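Local structure of probable glutathione reductase (Sinorhizobium meliloti, 4DNA) at residues V18-L23 with H319-F324; E155-S160 with Q235-D240; D337-A342 with S422-C427; F365-V370 with V395-R400; R372-P377 with K388-L393. The protein probably catalyses the NADPH-dependent reduction of glutathione disulfide to glutathione, working as a homodimer that binds one FAD per subunit. All blocks are in the same frame, centred on the assembly; numbering follows the deposited sequence.

Interaction 1: V18-L23 with H319-F324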
# COMPACT_ATOMS: atom_id res chain seq x y z
N VAL A 18 1.41 -0.72 29.43
CA VAL A 18 2.66 -1.43 29.20
C VAL A 18 3.74 -0.47 28.74
O VAL A 18 4.86 -0.48 29.26
CB VAL A 18 2.48 -2.59 28.19
CG1 VAL A 18 3.83 -3.08 27.67
CG2 VAL A 18 1.71 -3.73 28.84
N ARG A 19 3.39 0.39 27.78
CA ARG A 19 4.31 1.42 27.35
C ARG A 19 4.78 2.20 28.57
O ARG A 19 5.98 2.29 28.83
CB ARG A 19 3.66 2.34 26.32
CG ARG A 19 4.61 3.39 25.73
CD ARG A 19 5.86 2.79 25.07
NE ARG A 19 5.59 1.54 24.36
CZ ARG A 19 5.60 1.39 23.03
NH1 ARG A 19 5.88 2.41 22.23
NH2 ARG A 19 5.34 0.19 22.51
N SER A 20 3.81 2.71 29.33
CA SER A 20 4.07 3.50 30.51
C SER A 20 5.05 2.83 31.45
O SER A 20 6.10 3.37 31.74
CB SER A 20 2.77 3.84 31.22
OG SER A 20 2.00 4.73 30.44
N GLY A 21 4.69 1.63 31.90
CA GLY A 21 5.52 0.87 32.84
C GLY A 21 6.91 0.61 32.30
O GLY A 21 7.91 0.99 32.93
N ARG A 22 6.98 -0.03 31.13
CA ARG A 22 8.25 -0.38 30.51
C ARG A 22 9.10 0.85 30.40
O ARG A 22 10.24 0.85 30.86
CB ARG A 22 8.05 -1.02 29.13
CG ARG A 22 9.24 -1.82 28.62
CD ARG A 22 9.05 -2.28 27.18
NE ARG A 22 9.28 -1.19 26.23
CZ ARG A 22 8.34 -0.65 25.45
NH1 ARG A 22 7.09 -1.13 25.47
NH2 ARG A 22 8.66 0.35 24.63
N LEU A 23 8.57 1.93 29.82
CA LEU A 23 9.38 3.13 29.66
C LEU A 23 9.93 3.60 31.00
O LEU A 23 11.15 3.75 31.14
CB LEU A 23 8.60 4.27 28.99
CG LEU A 23 8.47 4.30 27.46
CD1 LEU A 23 7.82 5.60 27.03
CD2 LEU A 23 9.82 4.13 26.78
N HIS A 319 0.97 7.00 22.37
CA HIS A 319 1.51 8.34 22.29
C HIS A 319 1.28 9.08 23.57
O HIS A 319 2.19 9.73 24.10
CB HIS A 319 0.93 9.09 21.10
CG HIS A 319 1.53 10.45 20.87
ND1 HIS A 319 2.87 10.65 20.80
CD2 HIS A 319 0.94 11.70 20.69
CE1 HIS A 319 3.12 11.96 20.60
NE2 HIS A 319 1.93 12.60 20.52
N GLU A 320 0.04 8.99 24.08
CA GLU A 320 -0.32 9.53 25.39
C GLU A 320 0.65 9.11 26.49
O GLU A 320 0.99 9.92 27.36
CB GLU A 320 -1.73 9.10 25.77
CG GLU A 320 -2.84 9.78 24.99
CD GLU A 320 -4.21 9.18 25.27
OE1 GLU A 320 -4.27 8.17 26.01
OE2 GLU A 320 -5.22 9.71 24.76
N ALA A 321 1.09 7.86 26.43
CA ALA A 321 1.96 7.27 27.44
C ALA A 321 3.39 7.78 27.38
O ALA A 321 4.07 7.88 28.40
CB ALA A 321 1.93 5.75 27.32
N MSE A 322 3.84 8.09 26.17
CA MSE A 322 5.16 8.66 25.97
C MSE A 322 5.10 10.08 26.43
O MSE A 322 5.94 10.52 27.20
CB MSE A 322 5.57 8.62 24.52
CG MSE A 322 5.69 7.18 24.07
SE MSE A 322 6.51 7.13 22.27
CE MSE A 322 5.20 8.23 21.24
N CYS A 323 4.10 10.82 25.97
CA CYS A 323 3.90 12.17 26.46
C CYS A 323 3.82 12.23 27.98
O CYS A 323 4.30 13.20 28.58
CB CYS A 323 2.69 12.82 25.81
SG CYS A 323 3.10 13.25 24.11
N PHE A 324 3.25 11.21 28.60
CA PHE A 324 3.26 11.12 30.05
C PHE A 324 4.69 10.97 30.61
O PHE A 324 5.09 11.75 31.48
CB PHE A 324 2.37 9.98 30.57
CG PHE A 324 2.76 9.53 31.95
CD1 PHE A 324 2.53 10.33 33.06
CD2 PHE A 324 3.43 8.32 32.14
CE1 PHE A 324 2.92 9.93 34.32
CE2 PHE A 324 3.82 7.91 33.40
CZ PHE A 324 3.56 8.72 34.49
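Arg-19, Ser-20 and Leu-23 pack against Ala-321, Met-322 and Phe-324 where two helices of the FAD-binding Rossmann-type fold run side by side. Helix 15-25 follows the GxGxxG turn of that fold. Helix 314-329 comes from nearly 300 residues later in the chain. The axes of the two short segments approach to 8.7 Å and cross at -32°. Ala-321 puts only a methyl group into the interface opposite Ser-20, which is consistent with this spacing.

Arg-19 can be followed outward from its backbone. Arg-19 CB lies 4.0 Å from Ala-321 CB. Arg-19 CG stays at the same methyl and also comes within 4.3 Å of Met-322 CG, a selenomethionine in this model. The chain then bends at chi2 and chi3 and carries the guanidinium away from these partners. At the tip, Arg-22 of the same helix brings NH2 over one face of the Arg-19 guanidinium, and the edge of the Arg-22 group points at that face. The aliphatic root of Arg-19 therefore does the packing, not its charge.

Leu-23, one turn further on, crosses the Met-322 side chain at a slant. Leu-23 CD1 rests 4.0 Å from Met-322 CG. Met-322 also packs on Tyr-450 of the second subunit, so this end of the contact reaches the dimer interface. Ser-20 bonds back to Gly-16 O of the FAD-binding turn. Its chi1 of -68° sets OG beside its own backbone N. In that position Ser-20 OG lies 3.3 Å from Ala-321 CB and 4.2 Å from Phe-324 CD2.

Interaction 2: E155-S160 with Q235-D240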
# COMPACT_ATOMS: atom_id res chain seq x y z
N GLU A 155 -28.57 -11.15 27.09
CA GLU A 155 -27.67 -12.19 27.58
C GLU A 155 -27.53 -13.34 26.56
O GLU A 155 -26.76 -14.27 26.76
CB GLU A 155 -28.12 -12.68 28.98
CG GLU A 155 -29.38 -13.55 29.04
CD GLU A 155 -30.70 -12.78 28.86
OE1 GLU A 155 -30.82 -11.60 29.29
OE2 GLU A 155 -31.64 -13.38 28.28
N LEU A 156 -28.27 -13.25 25.46
CA LEU A 156 -28.20 -14.26 24.40
C LEU A 156 -27.26 -13.83 23.25
O LEU A 156 -26.96 -14.62 22.35
CB LEU A 156 -29.61 -14.58 23.90
CG LEU A 156 -30.66 -14.86 24.99
CD1 LEU A 156 -32.06 -14.85 24.41
CD2 LEU A 156 -30.40 -16.16 25.72
N CYS A 157 -26.80 -12.59 23.31
CA CYS A 157 -26.02 -12.00 22.24
C CYS A 157 -24.53 -12.13 22.48
O CYS A 157 -24.11 -12.56 23.55
CB CYS A 157 -26.38 -10.54 22.09
SG CYS A 157 -28.08 -10.33 21.55
N ILE A 158 -23.73 -11.77 21.49
CA ILE A 158 -22.28 -11.82 21.65
C ILE A 158 -21.61 -10.46 21.48
O ILE A 158 -22.19 -9.53 20.90
CB ILE A 158 -21.62 -12.87 20.74
CG1 ILE A 158 -21.97 -12.65 19.27
CG2 ILE A 158 -21.99 -14.27 21.18
CD1 ILE A 158 -21.06 -13.39 18.32
N THR A 159 -20.40 -10.33 22.01
CA THR A 159 -19.58 -9.15 21.77
C THR A 159 -18.33 -9.59 21.04
O THR A 159 -18.11 -10.78 20.82
CB THR A 159 -19.18 -8.42 23.07
OG1 THR A 159 -18.32 -9.25 23.85
CG2 THR A 159 -20.39 -8.04 23.89
N SER A 160 -17.50 -8.62 20.68
CA SER A 160 -16.20 -8.92 20.11
C SER A 160 -15.32 -9.74 21.07
O SER A 160 -14.37 -10.42 20.64
CB SER A 160 -15.52 -7.63 19.68
OG SER A 160 -15.46 -6.68 20.73
N GLN A 235 -35.78 -4.73 18.80
CA GLN A 235 -36.76 -4.62 19.90
C GLN A 235 -36.38 -5.55 21.07
O GLN A 235 -36.36 -5.13 22.23
CB GLN A 235 -38.20 -4.97 19.46
CG GLN A 235 -38.70 -4.41 18.13
CD GLN A 235 -39.31 -3.03 18.23
OE1 GLN A 235 -38.70 -2.11 18.79
NE2 GLN A 235 -40.50 -2.86 17.66
N SER A 236 -36.08 -6.81 20.73
CA SER A 236 -35.72 -7.85 21.70
C SER A 236 -35.14 -9.09 21.02
O SER A 236 -35.43 -9.37 19.85
CB SER A 236 -36.94 -8.28 22.50
OG SER A 236 -37.87 -8.91 21.65
N VAL A 237 -34.33 -9.83 21.77
CA VAL A 237 -33.81 -11.10 21.30
C VAL A 237 -34.37 -12.21 22.16
O VAL A 237 -34.51 -12.05 23.38
CB VAL A 237 -32.26 -11.15 21.35
CG1 VAL A 237 -31.74 -12.44 20.73
CG2 VAL A 237 -31.65 -9.97 20.63
N SER A 238 -34.72 -13.32 21.51
CA SER A 238 -35.06 -14.55 22.22
C SER A 238 -34.51 -15.80 21.49
O SER A 238 -34.22 -15.76 20.28
CB SER A 238 -36.57 -14.66 22.39
OG SER A 238 -37.14 -15.23 21.24
N ALA A 239 -34.39 -16.89 22.24
CA ALA A 239 -33.95 -18.19 21.73
C ALA A 239 -35.12 -19.08 21.28
O ALA A 239 -36.16 -19.14 21.96
CB ALA A 239 -33.12 -18.91 22.79
N ASP A 240 -34.95 -19.76 20.15
CA ASP A 240 -35.95 -20.69 19.63
C ASP A 240 -35.69 -22.11 20.15
O ASP A 240 -34.81 -22.32 21.00
CB ASP A 240 -36.02 -20.64 18.10
CG ASP A 240 -34.86 -21.36 17.41
OD1 ASP A 240 -33.94 -21.86 18.10
OD2 ASP A 240 -34.86 -21.40 16.15
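Leu-156 reaches the strand of Val-237 because its CG is anti to its own carbonyl carbon (chi1 -48°). An extended chi2 of 167° then carries CD1 on to the backbone beyond. Cys-157 has a similar first torsion (chi1 -65°), which brings SG to Val-237. The contact joins a connecting loop to an edge strand of the antiparallel beta-meander 234-239, 245-249 and 254-257. In the chain this meander comes between two strands of the four-stranded parallel sheet of the probable NAD(P)-binding Rossmann-type domain.

Leu-156 lies against the strand with one branch. Leu-156 CD1 sits 3.7 Å from Ser-238 CA and 3.8 Å from Ala-239 N, and it is 4.5 Å from Ala-239 CB. It is thus a methyl laid on main chain more than a side chain set among side chains. Nearer its root, Leu-156 CB is 4.4 Å from Val-237 CG1. Val-237 is buried and offers both methyls: CG1 to the leucine and CG2 to the cysteine.

These touches are van der Waals contacts. The polar links lie just outside. Val-237 pairs by backbone with Pro-152, and Ile-158 pairs with Val-260 and Leu-262 of the parallel sheet. The loop therefore runs between the meander and strand 259-262, and Cys-157 also packs on Val-260 and Leu-262. The loop then ends at Thr-159, the N-cap of helix 160-163. The contact is at the surface, and its inner end is the sulfur: Cys-157 SG stands 3.7 Å from Val-237 CG2.

Interaction 3: D337-A342 with S422-C427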
# COMPACT_ATOMS: atom_id res chain seq x y z
N ASP A 337 -2.43 15.67 22.62
CA ASP A 337 -3.64 15.96 21.89
C ASP A 337 -3.21 16.48 20.54
O ASP A 337 -2.27 17.26 20.44
CB ASP A 337 -4.48 17.00 22.61
CG ASP A 337 -5.26 17.86 21.67
OD1 ASP A 337 -6.30 17.37 21.16
OD2 ASP A 337 -4.85 19.01 21.43
N HIS A 338 -3.87 15.99 19.51
CA HIS A 338 -3.36 16.03 18.17
C HIS A 338 -4.48 16.06 17.17
O HIS A 338 -5.56 15.51 17.42
CB HIS A 338 -2.53 14.77 18.02
CG HIS A 338 -2.10 14.47 16.62
ND1 HIS A 338 -2.67 15.04 15.56
CD2 HIS A 338 -1.12 13.63 16.15
CE1 HIS A 338 -2.07 14.58 14.45
NE2 HIS A 338 -1.12 13.72 14.82
N ASP A 339 -4.24 16.65 16.01
CA ASP A 339 -5.27 16.73 15.00
C ASP A 339 -4.71 16.15 13.72
O ASP A 339 -3.51 16.11 13.54
CB ASP A 339 -5.69 18.18 14.77
CG ASP A 339 -4.51 19.11 14.71
OD1 ASP A 339 -3.38 18.65 14.93
OD2 ASP A 339 -4.71 20.32 14.46
N LEU A 340 -5.56 15.66 12.84
CA LEU A 340 -5.01 14.95 11.68
C LEU A 340 -4.35 13.60 12.02
O LEU A 340 -3.19 13.38 11.73
CB LEU A 340 -4.02 15.84 10.93
CG LEU A 340 -4.66 17.00 10.17
CD1 LEU A 340 -3.70 18.19 10.16
CD2 LEU A 340 -5.05 16.56 8.77
N ILE A 341 -5.12 12.73 12.67
CA ILE A 341 -4.72 11.34 12.86
C ILE A 341 -5.35 10.58 11.68
O ILE A 341 -6.57 10.65 11.47
CB ILE A 341 -5.18 10.79 14.25
CG1 ILE A 341 -4.45 11.50 15.39
CG2 ILE A 341 -4.93 9.29 14.38
CD1 ILE A 341 -5.13 11.40 16.74
N ALA A 342 -4.52 9.89 10.89
CA ALA A 342 -5.00 9.01 9.83
C ALA A 342 -5.56 7.74 10.47
O ALA A 342 -5.12 7.35 11.55
CB ALA A 342 -3.91 8.68 8.82
N SER A 422 2.15 13.40 4.63
CA SER A 422 1.96 14.53 3.72
C SER A 422 1.03 15.58 4.31
O SER A 422 1.29 16.77 4.18
CB SER A 422 1.45 14.07 2.36
OG SER A 422 2.31 13.08 1.82
N LEU A 423 -0.04 15.15 4.97
CA LEU A 423 -0.99 16.11 5.52
C LEU A 423 -0.53 16.78 6.82
O LEU A 423 -0.72 17.99 7.01
CB LEU A 423 -2.38 15.51 5.65
CG LEU A 423 -3.19 15.65 4.35
CD1 LEU A 423 -2.72 14.67 3.28
CD2 LEU A 423 -4.69 15.48 4.61
N ARG A 424 0.10 16.00 7.71
CA ARG A 424 0.73 16.57 8.90
C ARG A 424 1.65 17.74 8.51
O ARG A 424 1.60 18.79 9.13
CB ARG A 424 1.48 15.49 9.71
CG ARG A 424 1.89 15.92 11.12
CD ARG A 424 0.67 16.14 12.00
NE ARG A 424 0.96 16.83 13.25
CZ ARG A 424 0.12 17.66 13.88
NH1 ARG A 424 -1.09 17.94 13.37
NH2 ARG A 424 0.49 18.24 15.02
N ALA A 425 2.47 17.56 7.47
CA ALA A 425 3.42 18.59 7.02
C ALA A 425 2.79 19.66 6.11
O ALA A 425 3.52 20.43 5.48
CB ALA A 425 4.64 17.96 6.35
N GLY A 426 1.46 19.69 6.03
CA GLY A 426 0.73 20.68 5.23
C GLY A 426 0.98 20.68 3.73
O GLY A 426 1.16 21.74 3.14
N CYS A 427 0.99 19.52 3.08
CA CYS A 427 1.20 19.47 1.64
C CYS A 427 0.06 20.07 0.80
O CYS A 427 -1.13 19.97 1.16
CB CYS A 427 1.53 18.04 1.17
SG CYS A 427 3.29 17.62 1.31
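Arg-424 is gripped by His-338, Asp-339 and Leu-340 at the end of helix 412-424, which closes in a Schellman motif. The other partner is the loop leading into strand 343-345 of the interface domain.

In the first shell, Arg-424 NH1 donates to Asp-339 OD1 at 2.9 Å in a salt bridge. The bond is bent, with an N-H...O angle of 143°. The donor comes from above the carboxylate plane, and the two flat groups stand 67° apart. The His-338 ring lies over one face of the guanidinium, with the planes 36° apart. Leu-340 CD1 touches at the edge, 4.1 Å from Arg-424 NH1. The other methyl, Leu-340 CD2, packs 4.2 Å from Leu-423 CB.

Torsions explain the reach of the arginine. CG is anti to the backbone N, and the chain turns once, at chi2, toward the loop. Further out, Ile-341 CG1 sits over the centre of one face of the His-338 ring. Met-436 of the second subunit packs on both His-338 and Ile-341. The Asp-339 carboxylate probably helps offset the charge of Arg-424 where Arg-434 of the second subunit comes close.

The helix end itself is fixed by backbone bonds. Gly-426 has positive phi. Gly-426 N donates to Leu-423 O at 2.9 Å, and Cys-427 N reaches Ser-422 O at 3.0 Å.

Interaction 4: F365-V370 with V395-R400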
# COMPACT_ATOMS: atom_id res chain seq x y z
N PHE A 365 -14.58 25.92 5.12
CA PHE A 365 -13.96 26.80 4.13
C PHE A 365 -14.98 27.28 3.11
O PHE A 365 -15.92 26.56 2.80
CB PHE A 365 -12.84 26.06 3.43
CG PHE A 365 -11.75 25.61 4.34
CD1 PHE A 365 -10.95 26.54 5.02
CD2 PHE A 365 -11.49 24.26 4.51
CE1 PHE A 365 -9.93 26.13 5.86
CE2 PHE A 365 -10.46 23.85 5.35
CZ PHE A 365 -9.68 24.78 6.03
N GLN A 366 -14.79 28.50 2.58
CA GLN A 366 -15.76 29.11 1.67
C GLN A 366 -15.77 28.43 0.31
O GLN A 366 -16.80 28.34 -0.35
CB GLN A 366 -15.46 30.61 1.49
CG GLN A 366 -16.32 31.33 0.46
CD GLN A 366 -16.37 32.84 0.64
OE1 GLN A 366 -15.39 33.48 1.05
NE2 GLN A 366 -17.51 33.43 0.32
N GLU A 367 -14.59 27.95 -0.09
CA GLU A 367 -14.35 27.43 -1.42
C GLU A 367 -13.46 26.21 -1.32
O GLU A 367 -12.34 26.29 -0.80
CB GLU A 367 -13.65 28.49 -2.25
CG GLU A 367 -14.45 28.97 -3.44
CD GLU A 367 -14.06 28.25 -4.73
OE1 GLU A 367 -13.87 28.92 -5.76
OE2 GLU A 367 -13.93 27.00 -4.71
N ILE A 368 -13.94 25.08 -1.80
CA ILE A 368 -13.09 23.89 -1.79
C ILE A 368 -13.02 23.28 -3.18
O ILE A 368 -13.91 23.50 -4.00
CB ILE A 368 -13.54 22.83 -0.77
CG1 ILE A 368 -15.02 22.53 -0.92
CG2 ILE A 368 -13.22 23.30 0.64
CD1 ILE A 368 -15.43 21.25 -0.23
N GLU A 369 -11.94 22.55 -3.44
CA GLU A 369 -11.84 21.78 -4.67
C GLU A 369 -11.76 20.30 -4.30
O GLU A 369 -11.08 19.92 -3.34
CB GLU A 369 -10.65 22.23 -5.52
CG GLU A 369 -10.73 23.69 -5.95
CD GLU A 369 -9.38 24.35 -6.27
OE1 GLU A 369 -8.32 23.92 -5.77
OE2 GLU A 369 -9.39 25.35 -7.03
N VAL A 370 -12.51 19.49 -5.04
CA VAL A 370 -12.58 18.05 -4.77
C VAL A 370 -12.07 17.27 -5.99
O VAL A 370 -12.42 17.58 -7.15
CB VAL A 370 -14.01 17.61 -4.38
CG1 VAL A 370 -14.08 16.11 -4.19
CG2 VAL A 370 -14.44 18.32 -3.11
N VAL A 395 -9.52 19.71 -1.00
CA VAL A 395 -8.53 20.79 -1.08
C VAL A 395 -9.10 22.19 -0.79
O VAL A 395 -10.18 22.54 -1.28
CB VAL A 395 -7.88 20.80 -2.46
CG1 VAL A 395 -7.12 22.09 -2.74
CG2 VAL A 395 -6.98 19.57 -2.60
N ASN A 396 -8.38 22.99 -0.00
CA ASN A 396 -8.78 24.36 0.24
C ASN A 396 -8.37 25.28 -0.91
O ASN A 396 -7.19 25.46 -1.16
CB ASN A 396 -8.21 24.87 1.57
CG ASN A 396 -8.70 26.26 1.93
OD1 ASN A 396 -9.12 27.04 1.08
ND2 ASN A 396 -8.62 26.59 3.20
N ALA A 397 -9.36 25.85 -1.58
CA ALA A 397 -9.14 26.70 -2.76
C ALA A 397 -8.22 27.88 -2.49
O ALA A 397 -7.48 28.30 -3.37
CB ALA A 397 -10.45 27.18 -3.34
N ALA A 398 -8.28 28.42 -1.27
CA ALA A 398 -7.46 29.55 -0.85
C ALA A 398 -5.98 29.21 -0.64
O ALA A 398 -5.14 30.05 -0.88
CB ALA A 398 -8.03 30.17 0.41
N ASP A 399 -5.70 28.01 -0.15
CA ASP A 399 -4.36 27.54 0.18
C ASP A 399 -3.75 26.70 -0.87
O ASP A 399 -2.58 26.73 -1.09
CB ASP A 399 -4.49 26.54 1.30
CG ASP A 399 -4.65 27.16 2.58
OD1 ASP A 399 -4.21 28.30 2.70
OD2 ASP A 399 -5.22 26.53 3.46
N ARG A 400 -4.58 25.88 -1.45
CA ARG A 400 -4.22 24.68 -2.18
C ARG A 400 -3.90 23.49 -1.24
O ARG A 400 -3.51 22.41 -1.70
CB ARG A 400 -3.13 24.97 -3.22
CG ARG A 400 -3.63 25.88 -4.33
CD ARG A 400 -4.65 25.16 -5.18
NE ARG A 400 -3.97 24.38 -6.21
CZ ARG A 400 -4.45 23.29 -6.80
NH1 ARG A 400 -5.62 22.79 -6.45
NH2 ARG A 400 -3.73 22.67 -7.73
O HOH W 1 -11.40 28.65 1.09
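Phe-365 and Asn-396 cross at about a right angle, the amide lying over one face of the ring. The two planes are 45° apart, and Asn-396 CG is 3.8 Å above the Phe-365 ring plane, displaced toward the rim. ND2 is the part of the amide nearest the ring. Asn-396 reaches it with CG anti to its backbone N (chi1 -175°). An alanine at Phe-365 would take this ring away and is likely to leave the amide without its cover and open a gap beside Val-403.

The other end of that amide is held by polar partners. Asn-396 OD1 accepts from Ala-398 N at 2.9 Å, which makes an Asx turn at the end of strand 389-396. A water donates to the same oxygen and to Glu-367 O, so it bridges the two strands.

Ile-368 with Asn-396 is a non-hydrogen-bonded antiparallel pair, and Glu-369 with Val-395 a hydrogen-bonded one. Glu-369 N donates to Val-395 O at 2.8 Å. Beyond the regular pairing, Ala-397 N still reaches Glu-367 O, and the CB atoms of these two residues meet at 3.6 Å.

On the face shared with Val-395, Glu-369 extends to Arg-400, which bends at chi2 and chi3 to meet it. The carboxylate and guanidinium stand 81° apart. Glu-369 OE1 meets the guanidinium at its edge, 3.0 Å from Arg-400 NH1, in a salt bridge whose hydrogen bond is weak. NH1 also bonds to Tyr-371 OH, and NH2 pairs with Asp-430. Glu-369 is buried, so the arginine probably offsets its charge and links this strand end to helix 429-433.

Interaction 5: R372-P377 with K388-L393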
# COMPACT_ATOMS: atom_id res chain seq x y z
N ARG A 372 -11.84 13.53 -7.34
CA ARG A 372 -12.47 12.23 -7.12
C ARG A 372 -12.13 11.27 -8.25
O ARG A 372 -12.27 11.59 -9.42
CB ARG A 372 -13.99 12.39 -7.03
CG ARG A 372 -14.70 11.22 -6.35
CD ARG A 372 -16.20 11.21 -6.59
NE ARG A 372 -16.84 10.05 -5.96
CZ ARG A 372 -17.20 8.93 -6.61
NH1 ARG A 372 -17.01 8.80 -7.92
NH2 ARG A 372 -17.77 7.94 -5.94
N ALA A 373 -11.67 10.09 -7.87
CA ALA A 373 -11.22 9.09 -8.82
C ALA A 373 -11.98 7.81 -8.59
O ALA A 373 -12.02 7.32 -7.46
CB ALA A 373 -9.73 8.85 -8.66
N GLU A 374 -12.60 7.27 -9.63
CA GLU A 374 -13.33 6.03 -9.49
C GLU A 374 -12.93 5.06 -10.59
O GLU A 374 -13.03 5.40 -11.77
CB GLU A 374 -14.82 6.28 -9.53
CG GLU A 374 -15.63 5.25 -8.75
CD GLU A 374 -17.13 5.46 -8.92
OE1 GLU A 374 -17.57 5.64 -10.08
OE2 GLU A 374 -17.85 5.43 -7.88
N PHE A 375 -12.48 3.87 -10.21
CA PHE A 375 -11.91 2.96 -11.19
C PHE A 375 -11.83 1.49 -10.79
O PHE A 375 -11.80 1.13 -9.61
CB PHE A 375 -10.54 3.47 -11.66
CG PHE A 375 -9.49 3.47 -10.59
CD1 PHE A 375 -9.36 4.54 -9.72
CD2 PHE A 375 -8.61 2.40 -10.46
CE1 PHE A 375 -8.37 4.55 -8.74
CE2 PHE A 375 -7.62 2.40 -9.49
CZ PHE A 375 -7.50 3.48 -8.63
N ARG A 376 -11.78 0.65 -11.83
CA ARG A 376 -11.70 -0.79 -11.75
C ARG A 376 -10.24 -1.12 -11.51
O ARG A 376 -9.41 -0.82 -12.37
CB ARG A 376 -12.18 -1.39 -13.08
CG ARG A 376 -12.64 -2.84 -13.05
CD ARG A 376 -13.72 -3.08 -14.10
NE ARG A 376 -13.63 -4.40 -14.72
CZ ARG A 376 -14.21 -5.52 -14.27
NH1 ARG A 376 -14.94 -5.51 -13.16
NH2 ARG A 376 -14.05 -6.66 -14.93
N PRO A 377 -9.90 -1.71 -10.34
CA PRO A 377 -8.51 -2.06 -10.04
C PRO A 377 -7.94 -2.93 -11.16
O PRO A 377 -8.69 -3.69 -11.77
CB PRO A 377 -8.61 -2.88 -8.75
CG PRO A 377 -9.90 -2.49 -8.13
CD PRO A 377 -10.82 -2.15 -9.27
N LYS A 388 -14.78 -1.46 -7.39
CA LYS A 388 -14.41 -0.09 -7.76
C LYS A 388 -13.53 0.56 -6.70
O LYS A 388 -13.78 0.47 -5.51
CB LYS A 388 -15.66 0.75 -8.09
CG LYS A 388 -15.98 0.75 -9.58
CD LYS A 388 -17.47 0.54 -9.85
CE LYS A 388 -17.74 0.31 -11.34
NZ LYS A 388 -19.19 0.26 -11.70
N THR A 389 -12.46 1.19 -7.14
CA THR A 389 -11.66 1.95 -6.21
C THR A 389 -12.12 3.41 -6.24
O THR A 389 -12.20 4.02 -7.31
CB THR A 389 -10.14 1.80 -6.48
OG1 THR A 389 -9.77 0.43 -6.29
CG2 THR A 389 -9.32 2.66 -5.53
N ILE A 390 -12.45 3.94 -5.06
CA ILE A 390 -12.70 5.36 -4.93
C ILE A 390 -11.53 6.01 -4.21
O ILE A 390 -11.09 5.52 -3.17
CB ILE A 390 -14.06 5.66 -4.27
CG1 ILE A 390 -15.19 5.19 -5.18
CG2 ILE A 390 -14.23 7.15 -4.05
CD1 ILE A 390 -16.43 4.74 -4.44
N MSE A 391 -11.00 7.08 -4.81
CA MSE A 391 -9.85 7.82 -4.28
C MSE A 391 -10.16 9.28 -4.32
O MSE A 391 -10.26 9.87 -5.39
CB MSE A 391 -8.66 7.57 -5.18
CG MSE A 391 -8.04 6.25 -4.78
SE MSE A 391 -6.23 6.08 -5.53
CE MSE A 391 -5.65 4.45 -4.59
N LYS A 392 -10.32 9.90 -3.15
CA LYS A 392 -10.87 11.24 -3.11
C LYS A 392 -10.03 12.20 -2.30
O LYS A 392 -9.77 11.96 -1.13
CB LYS A 392 -12.32 11.21 -2.62
CG LYS A 392 -12.88 12.53 -2.12
CD LYS A 392 -14.31 12.72 -2.60
CE LYS A 392 -15.08 13.72 -1.75
NZ LYS A 392 -15.95 13.08 -0.74
N LEU A 393 -9.62 13.29 -2.94
CA LEU A 393 -8.84 14.35 -2.31
C LEU A 393 -9.68 15.59 -2.10
O LEU A 393 -10.40 16.01 -3.01
CB LEU A 393 -7.64 14.71 -3.18
CG LEU A 393 -6.48 13.72 -3.13
CD1 LEU A 393 -5.42 14.05 -4.17
CD2 LEU A 393 -5.88 13.74 -1.75
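The central antiparallel strands of the interface-domain sheet, 367-375 and 389-396, meet here, pairing Arg-372 with Lys-392 through to Phe-375 with Thr-389. The axes of the short strand segments approach to 4.6 Å. Ala-373 and Met-391 exchange two backbone hydrogen bonds, with Met-391 N to Ala-373 O at 2.8 Å. Phe-375 and Thr-389 exchange two more.

On the face of Ala-373, Phe-375 lies alongside Thr-389. Its CG sits between the backbone N and the carbonyl carbon (chi1 66°), which lays the ring over the threonine. Thr-389 CB makes a CH-pi contact 3.9 Å from the Phe-375 ring centroid. The selenium of Met-391, a selenomethionine, comes to the ring edge instead, 4.2 Å from Phe-375 CE1, as a Met-aromatic contact. Pro-377 CG adds a touch on Thr-389 OG1 at 3.5 Å.

The other face is polar at its tips. Arg-372 NH2 donates to Glu-374 OE2 at 3.2 Å, two residues along the strand. Ile-390 packs beside the Glu-374 stem and against the Arg-372 head: Ile-390 CG1 is 3.6 Å from Glu-374 CG, and its CG2 lies over one face of the guanidinium. Arg-372 also bridges to Asp-212, as does Lys-392, which further pairs with Asp-210 and Glu-358. A leucine in place of Arg-372 would probably leave Glu-374 without its mate and Asp-212 with one cation fewer. One face is thus mainly apolar, while the other binds the sheet by charge to the region of helix 211-223.

How the interactions relate
Interactions 4 and 5 hold the same two strands, 367-375 and 389-396, at neighbouring levels. They touch where Val-370 CG1 packs on Lys-392 CE at 3.6 Å. Both are partly buried, like interaction 1, and rest on backbone hydrogen bonds. Interactions 1 and 2 lack such bonds between their segments and are largely apolar. Interaction 1 is a helix pair near the FAD, while interaction 2 is a surface contact of a loop with an edge strand. Interaction 3 is also at the surface, but a salt bridge carries it. Interactions 1 and 3 both reach the second subunit, with nearest atoms about 5 Å apart. Interaction 2 stands apart, its centre about 38 Å or more from the others.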